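Local coordinates for protein 7,8-dihydro-6-hydroxymethylpterin pyrophosphokinase-dihydropteroate synthase (Plasmodium falciparum, PDB 6JWS) that probably catalyses two successive steps of folate biosynthesis, pyrophosphorylation of 6-hydroxymethyl-7,8-dihydropterin by ATP and condensation of the product with 4-aminobenzoate to 7,8-dihydropteroate, at residues 536-541 with 578-583; 528-533 with 552-557. The protein carries 1 engineered substitution. All coordinates share one frame; numbering follows the deposited sequence.

Contact 1. Residues 536-541 with 578-583; sequences HTMDKL and LGFAKK. With PT1 (pteroic acid), chain I.
One face of the Phe580 ring carries C16 of the benzoate ring of the bound pteroic acid, 3.6 Å above the plane but off-centre, while C3 of the pterin sits at the ring edge, in plane. Met538 approaches the same side obliquely, nearer CD1, in a Met-aromatic contact, its SD 4.8 Å from the Phe580 centroid and 59° off the ring normal. Both segments belong to loops that follow strands of the parallel TIM-type barrel, where dihydropteroate synthases build their active site. CG of Met538 is tucked close to both its backbone N and its carbonyl carbon (chi1 60°), and from there the chain runs extended past Ala581, placing CE 3.6 Å from Gly579 O. Gly579 has a positive phi, and its carbonyl also approaches the benzoate ring of the ligand. Next to the methionine the backbones come close: Met538 O receives a CA-H...O contact from Ala581 CA at 3.1 Å, and the Ala581 methyl packs against Leu541 CB. Water joins the polar side. One molecule donates to Asp539 OD1 and, at 2.7 Å, to Gly579 O, and a second connects Asp539 OD1 with Lys582 O. The other carboxylate oxygen, OD2, forms a salt bridge with Arg610, which is itself hydrogen-bonded to the pteroate, so Asp539 is a second-shell residue that probably helps to orient Arg610. On the exposed side, the Lys583 chain bends at chi2 and chi4 and brings NZ to 2.8 Å from Asp539 O.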
# COMPACT_ATOMS: atom_id res chain seq x y z
N HIS B 536 34.27 -7.63 5.84
CA HIS B 536 35.13 -7.90 4.70
C HIS B 536 34.69 -9.13 3.90
O HIS B 536 35.02 -9.21 2.72
CB HIS B 536 36.62 -7.90 5.11
CG HIS B 536 37.02 -6.58 5.68
ND1 HIS B 536 37.25 -5.47 4.88
CD2 HIS B 536 37.13 -6.17 6.96
CE1 HIS B 536 37.53 -4.43 5.64
NE2 HIS B 536 37.46 -4.84 6.93
N THR B 537 33.99 -10.08 4.53
CA THR B 537 33.71 -11.35 3.86
C THR B 537 32.25 -11.46 3.42
O THR B 537 31.97 -12.23 2.52
CB THR B 537 34.11 -12.58 4.70
OG1 THR B 537 33.32 -12.57 5.88
CG2 THR B 537 35.60 -12.63 5.02
N MET B 538 31.34 -10.72 4.05
CA MET B 538 29.93 -11.05 3.97
C MET B 538 29.39 -10.98 2.55
O MET B 538 28.48 -11.75 2.20
CB MET B 538 29.08 -10.18 4.91
CG MET B 538 29.16 -8.68 4.64
SD MET B 538 28.15 -7.78 5.84
CE MET B 538 28.23 -6.13 5.14
N ASP B 539 29.95 -10.10 1.71
CA ASP B 539 29.42 -9.89 0.37
C ASP B 539 29.62 -11.12 -0.51
O ASP B 539 29.03 -11.23 -1.58
CB ASP B 539 30.02 -8.66 -0.34
CG ASP B 539 29.54 -7.29 0.17
OD1 ASP B 539 28.42 -7.21 0.78
OD2 ASP B 539 30.30 -6.31 -0.04
N LYS B 540 30.46 -12.06 -0.08
CA LYS B 540 30.63 -13.25 -0.90
C LYS B 540 29.94 -14.46 -0.28
O LYS B 540 30.09 -15.56 -0.79
CB LYS B 540 32.11 -13.54 -1.17
CG LYS B 540 32.75 -12.67 -2.24
CD LYS B 540 34.25 -12.54 -2.13
CE LYS B 540 34.83 -11.60 -3.17
NZ LYS B 540 36.31 -11.65 -3.18
N LEU B 541 29.17 -14.26 0.80
CA LEU B 541 28.61 -15.40 1.51
C LEU B 541 27.12 -15.49 1.21
O LEU B 541 26.28 -15.49 2.11
CB LEU B 541 28.91 -15.26 3.00
CG LEU B 541 30.39 -15.20 3.36
CD1 LEU B 541 30.56 -15.12 4.86
CD2 LEU B 541 31.15 -16.41 2.77
N LEU B 578 19.24 -6.84 6.25
CA LEU B 578 19.40 -6.41 4.87
C LEU B 578 20.86 -6.01 4.62
O LEU B 578 21.47 -5.34 5.45
CB LEU B 578 18.46 -5.25 4.57
CG LEU B 578 16.97 -5.57 4.68
CD1 LEU B 578 16.16 -4.29 4.67
CD2 LEU B 578 16.51 -6.51 3.56
N GLY B 579 21.39 -6.42 3.46
CA GLY B 579 22.76 -6.04 3.11
C GLY B 579 23.84 -6.89 3.81
O GLY B 579 25.03 -6.72 3.54
N PHE B 580 23.46 -7.80 4.71
CA PHE B 580 24.46 -8.58 5.43
C PHE B 580 24.53 -9.99 4.86
O PHE B 580 23.71 -10.86 5.20
CB PHE B 580 24.15 -8.65 6.93
CG PHE B 580 24.38 -7.43 7.79
CD1 PHE B 580 25.58 -7.26 8.47
CD2 PHE B 580 23.34 -6.54 8.06
CE1 PHE B 580 25.74 -6.21 9.36
CE2 PHE B 580 23.52 -5.46 8.92
CZ PHE B 580 24.71 -5.32 9.59
N ALA B 581 25.52 -10.21 3.98
CA ALA B 581 25.60 -11.43 3.19
C ALA B 581 24.33 -11.62 2.36
O ALA B 581 23.79 -12.74 2.28
CB ALA B 581 25.89 -12.66 4.04
N LYS B 582 23.87 -10.53 1.73
CA LYS B 582 22.83 -10.65 0.71
C LYS B 582 23.22 -9.80 -0.50
O LYS B 582 23.62 -8.66 -0.33
CB LYS B 582 21.46 -10.22 1.26
CG LYS B 582 20.80 -11.17 2.26
CD LYS B 582 21.01 -10.74 3.69
CE LYS B 582 20.71 -11.83 4.70
NZ LYS B 582 21.04 -11.39 6.08
N LYS B 583 23.11 -10.37 -1.71
CA LYS B 583 23.14 -9.56 -2.93
C LYS B 583 21.94 -8.61 -2.91
O LYS B 583 20.96 -8.85 -2.19
CB LYS B 583 23.15 -10.45 -4.18
CG LYS B 583 24.36 -11.39 -4.33
CD LYS B 583 25.57 -10.70 -4.94
CE LYS B 583 26.79 -11.59 -5.14
NZ LYS B 583 27.84 -11.34 -4.12
C2 PT1 I . 20.70 -3.62 10.68
C3 PT1 I . 21.96 -2.94 10.98
C5 PT1 I . 22.36 -2.88 12.39
N6 PT1 I . 22.74 -2.37 10.02
C7 PT1 I . 20.39 -4.12 12.97
N9 PT1 I . 21.55 -3.47 13.32
C10 PT1 I . 23.91 -1.78 10.39
N11 PT1 I . 19.60 -4.72 13.94
C12 PT1 I . 24.31 -1.75 11.72
C21 PT1 I . 25.13 -2.11 2.85
O22 PT1 I . 25.17 -1.01 2.24
O1 PT1 I . 20.28 -3.71 9.41
N4 PT1 I . 19.98 -4.17 11.68
N8 PT1 I . 23.52 -2.28 12.68
C13 PT1 I . 24.79 -1.20 9.31
N14 PT1 I . 25.38 -2.31 8.52
C15 PT1 I . 25.33 -2.28 7.17
C16 PT1 I . 25.24 -3.49 6.44
C17 PT1 I . 25.38 -1.01 6.51
C18 PT1 I . 25.18 -3.42 5.03
C19 PT1 I . 25.34 -0.97 5.10
C20 PT1 I . 25.22 -2.17 4.36
O23 PT1 I . 25.01 -3.16 2.20
O HOH W 1 26.60 -8.44 2.12
O HOH W 2 26.10 -7.42 -1.20

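Contact 2. Residues 528-533 with 552-557; sequences LMHKRG and KNYLEQ. With PT1 (pteroic acid), chain I; ACT (acetate ion), chain M.
His530 points the edge of its imidazole at the face of Tyr554 in a T-shaped pair, the planes at 89° and the centroids 5.1 Å apart. His530 CD2 does the touching, 3.7 Å from Tyr554 CD1 and off the centre of the phenol ring. Tyr554 reaches over from helix 547-564 with CG anti to its own backbone N (chi1 172°), which lays the ring alongside the chain leaving strand 525-529. The tight part lies deeper, where Leu555 presses its CD2 onto the strand end, 3.5 Å from Leu528 O and 4.3 Å from Leu528 CB, with His530 N close behind. No direct hydrogen bond joins the two segments here. Toward the outside the fit becomes looser and polar. A water bridges Tyr554 OH, at 2.7 Å, to Met529 O and Lys531 N, tying the phenol to the backbone. Near the CB end of Tyr554, well away from this water, an acetate, probably from the crystallisation liquor, is held by three hydrogen bonds: its O accepts from Arg532 NE and, almost straight at 172°, from His530 NE2, 2.8 Å away, while OXT takes Arg532 NH2 in the guanidinium plane. Tyr544 adds a cation-pi contact to Arg532. Met529 SD lies 3.5 Å from N4 of the pterin. Backbone hydrogen bonds of Leu528 with Leu573 and of His530 with Asp575 join this chain to strand 572-575. Leu528 turned to helix 547-564 and Met529 to the pterin, with strand and helix successive in the chain, is the beta-alpha unit of a TIM barrel.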
# COMPACT_ATOMS: atom_id res chain seq x y z
N LEU B 528 17.42 -9.84 17.43
CA LEU B 528 18.27 -10.85 16.84
C LEU B 528 18.31 -10.64 15.33
O LEU B 528 17.27 -10.62 14.66
CB LEU B 528 17.71 -12.24 17.16
CG LEU B 528 17.47 -12.56 18.63
CD1 LEU B 528 16.70 -13.87 18.76
CD2 LEU B 528 18.80 -12.61 19.41
N MET B 529 19.53 -10.54 14.80
CA MET B 529 19.67 -10.30 13.37
C MET B 529 20.40 -11.48 12.71
O MET B 529 21.29 -12.06 13.32
CB MET B 529 20.44 -9.00 13.12
CG MET B 529 20.28 -8.46 11.72
SD MET B 529 21.55 -7.23 11.32
CE MET B 529 22.89 -8.33 10.85
N HIS B 530 20.04 -11.78 11.46
CA HIS B 530 20.76 -12.73 10.63
C HIS B 530 21.88 -12.05 9.83
O HIS B 530 21.66 -11.07 9.12
CB HIS B 530 19.83 -13.40 9.61
CG HIS B 530 20.58 -14.33 8.70
ND1 HIS B 530 21.12 -13.91 7.50
CD2 HIS B 530 20.90 -15.64 8.83
CE1 HIS B 530 21.75 -14.92 6.92
NE2 HIS B 530 21.64 -15.99 7.73
N LYS B 531 23.09 -12.61 9.93
CA LYS B 531 24.20 -12.29 9.03
C LYS B 531 25.03 -13.56 8.83
O LYS B 531 24.79 -14.58 9.48
CB LYS B 531 25.04 -11.14 9.58
CG LYS B 531 25.78 -11.41 10.88
CD LYS B 531 26.88 -10.37 11.21
CE LYS B 531 27.98 -10.86 12.16
NZ LYS B 531 28.26 -12.33 12.09
N ARG B 532 25.96 -13.51 7.87
CA ARG B 532 27.07 -14.44 7.77
C ARG B 532 28.33 -13.59 7.62
O ARG B 532 28.30 -12.55 6.96
CB ARG B 532 26.92 -15.34 6.53
CG ARG B 532 25.70 -16.24 6.48
CD ARG B 532 25.61 -16.84 5.08
NE ARG B 532 24.65 -17.94 4.97
CZ ARG B 532 24.38 -18.59 3.84
NH1 ARG B 532 24.97 -18.21 2.71
NH2 ARG B 532 23.52 -19.60 3.84
N GLY B 533 29.44 -14.00 8.23
CA GLY B 533 30.72 -13.36 7.93
C GLY B 533 30.93 -12.04 8.67
O GLY B 533 30.28 -11.75 9.68
N LYS B 552 14.42 -17.01 8.14
CA LYS B 552 13.32 -17.21 9.06
C LYS B 552 13.60 -18.36 10.03
O LYS B 552 13.43 -18.21 11.26
CB LYS B 552 12.00 -17.46 8.32
CG LYS B 552 10.76 -17.48 9.21
CD LYS B 552 9.44 -17.85 8.55
CE LYS B 552 8.39 -18.10 9.62
NZ LYS B 552 7.00 -17.96 9.13
N ASN B 553 13.98 -19.53 9.49
CA ASN B 553 14.24 -20.70 10.34
C ASN B 553 15.40 -20.42 11.30
O ASN B 553 15.34 -20.78 12.46
CB ASN B 553 14.43 -22.00 9.55
CG ASN B 553 13.13 -22.49 8.93
OD1 ASN B 553 12.07 -22.34 9.54
ND2 ASN B 553 13.19 -23.04 7.72
N TYR B 554 16.45 -19.75 10.83
CA TYR B 554 17.57 -19.37 11.68
C TYR B 554 17.13 -18.53 12.89
O TYR B 554 17.46 -18.86 14.02
CB TYR B 554 18.64 -18.66 10.84
CG TYR B 554 19.75 -18.05 11.65
CD1 TYR B 554 19.64 -16.76 12.15
CD2 TYR B 554 20.94 -18.76 11.89
CE1 TYR B 554 20.66 -16.19 12.89
CE2 TYR B 554 21.99 -18.17 12.60
CZ TYR B 554 21.85 -16.89 13.09
OH TYR B 554 22.84 -16.30 13.82
N LEU B 555 16.37 -17.46 12.65
CA LEU B 555 15.86 -16.56 13.68
C LEU B 555 14.95 -17.28 14.67
O LEU B 555 15.04 -17.04 15.87
CB LEU B 555 15.16 -15.37 12.99
CG LEU B 555 16.12 -14.47 12.21
CD1 LEU B 555 15.38 -13.41 11.39
CD2 LEU B 555 17.13 -13.82 13.15
N GLU B 556 14.09 -18.18 14.16
CA GLU B 556 13.20 -18.97 15.00
C GLU B 556 14.01 -19.91 15.90
O GLU B 556 13.70 -20.06 17.09
CB GLU B 556 12.21 -19.77 14.16
CG GLU B 556 11.13 -18.89 13.53
CD GLU B 556 10.19 -19.66 12.59
OE1 GLU B 556 10.68 -20.46 11.78
OE2 GLU B 556 8.98 -19.45 12.66
N GLN B 557 15.07 -20.52 15.35
CA GLN B 557 15.94 -21.34 16.18
C GLN B 557 16.57 -20.49 17.29
O GLN B 557 16.60 -20.91 18.44
CB GLN B 557 16.87 -22.26 15.34
CG GLN B 557 16.15 -23.47 14.73
CD GLN B 557 16.85 -24.30 13.65
OE1 GLN B 557 16.27 -24.60 12.60
NE2 GLN B 557 18.09 -24.70 13.90
C2 PT1 I . 20.70 -3.62 10.68
C3 PT1 I . 21.96 -2.94 10.98
C5 PT1 I . 22.36 -2.88 12.39
N6 PT1 I . 22.74 -2.37 10.02
C7 PT1 I . 20.39 -4.12 12.97
N9 PT1 I . 21.55 -3.47 13.32
C10 PT1 I . 23.91 -1.78 10.39
N11 PT1 I . 19.60 -4.72 13.94
C12 PT1 I . 24.31 -1.75 11.72
C21 PT1 I . 25.13 -2.11 2.85
O22 PT1 I . 25.17 -1.01 2.24
O1 PT1 I . 20.28 -3.71 9.41
N4 PT1 I . 19.98 -4.17 11.68
N8 PT1 I . 23.52 -2.28 12.68
C13 PT1 I . 24.79 -1.20 9.31
N14 PT1 I . 25.38 -2.31 8.52
C15 PT1 I . 25.33 -2.28 7.17
C16 PT1 I . 25.24 -3.49 6.44
C17 PT1 I . 25.38 -1.01 6.51
C18 PT1 I . 25.18 -3.42 5.03
C19 PT1 I . 25.34 -0.97 5.10
C20 PT1 I . 25.22 -2.17 4.36
O23 PT1 I . 25.01 -3.16 2.20
C ACT M . 21.96 -19.45 6.93
O ACT M . 22.74 -18.45 6.98
OXT ACT M . 22.02 -20.35 6.08
CH3 ACT M . 20.80 -19.53 7.93
O HOH W 3 23.52 -13.80 12.91

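How the contacts relate
Along the chain the segments alternate: 528-533, 536-541, 552-557, then 578-583, so the two contacts interlock within one stretch of the pterin-binding barrel. Their centres are about 14 Å apart. Contact 2 joins strand 525-529 to the helix 547-564 outside it, whereas contact 1 brings together the loops that follow strand 525-529 and its parallel neighbour, strand 572-575. They meet directly: Lys582 NZ lies 2.9 Å from His530 ND1 and Leu541 O 3.1 Å from Arg532 NH1, both probable hydrogen bonds, and Phe580 packs on Met529. Both touch the pteroate, contact 2 at its pterin and contact 1 also along its benzoate ring, linking barrel wall and active-site loops around one ligand.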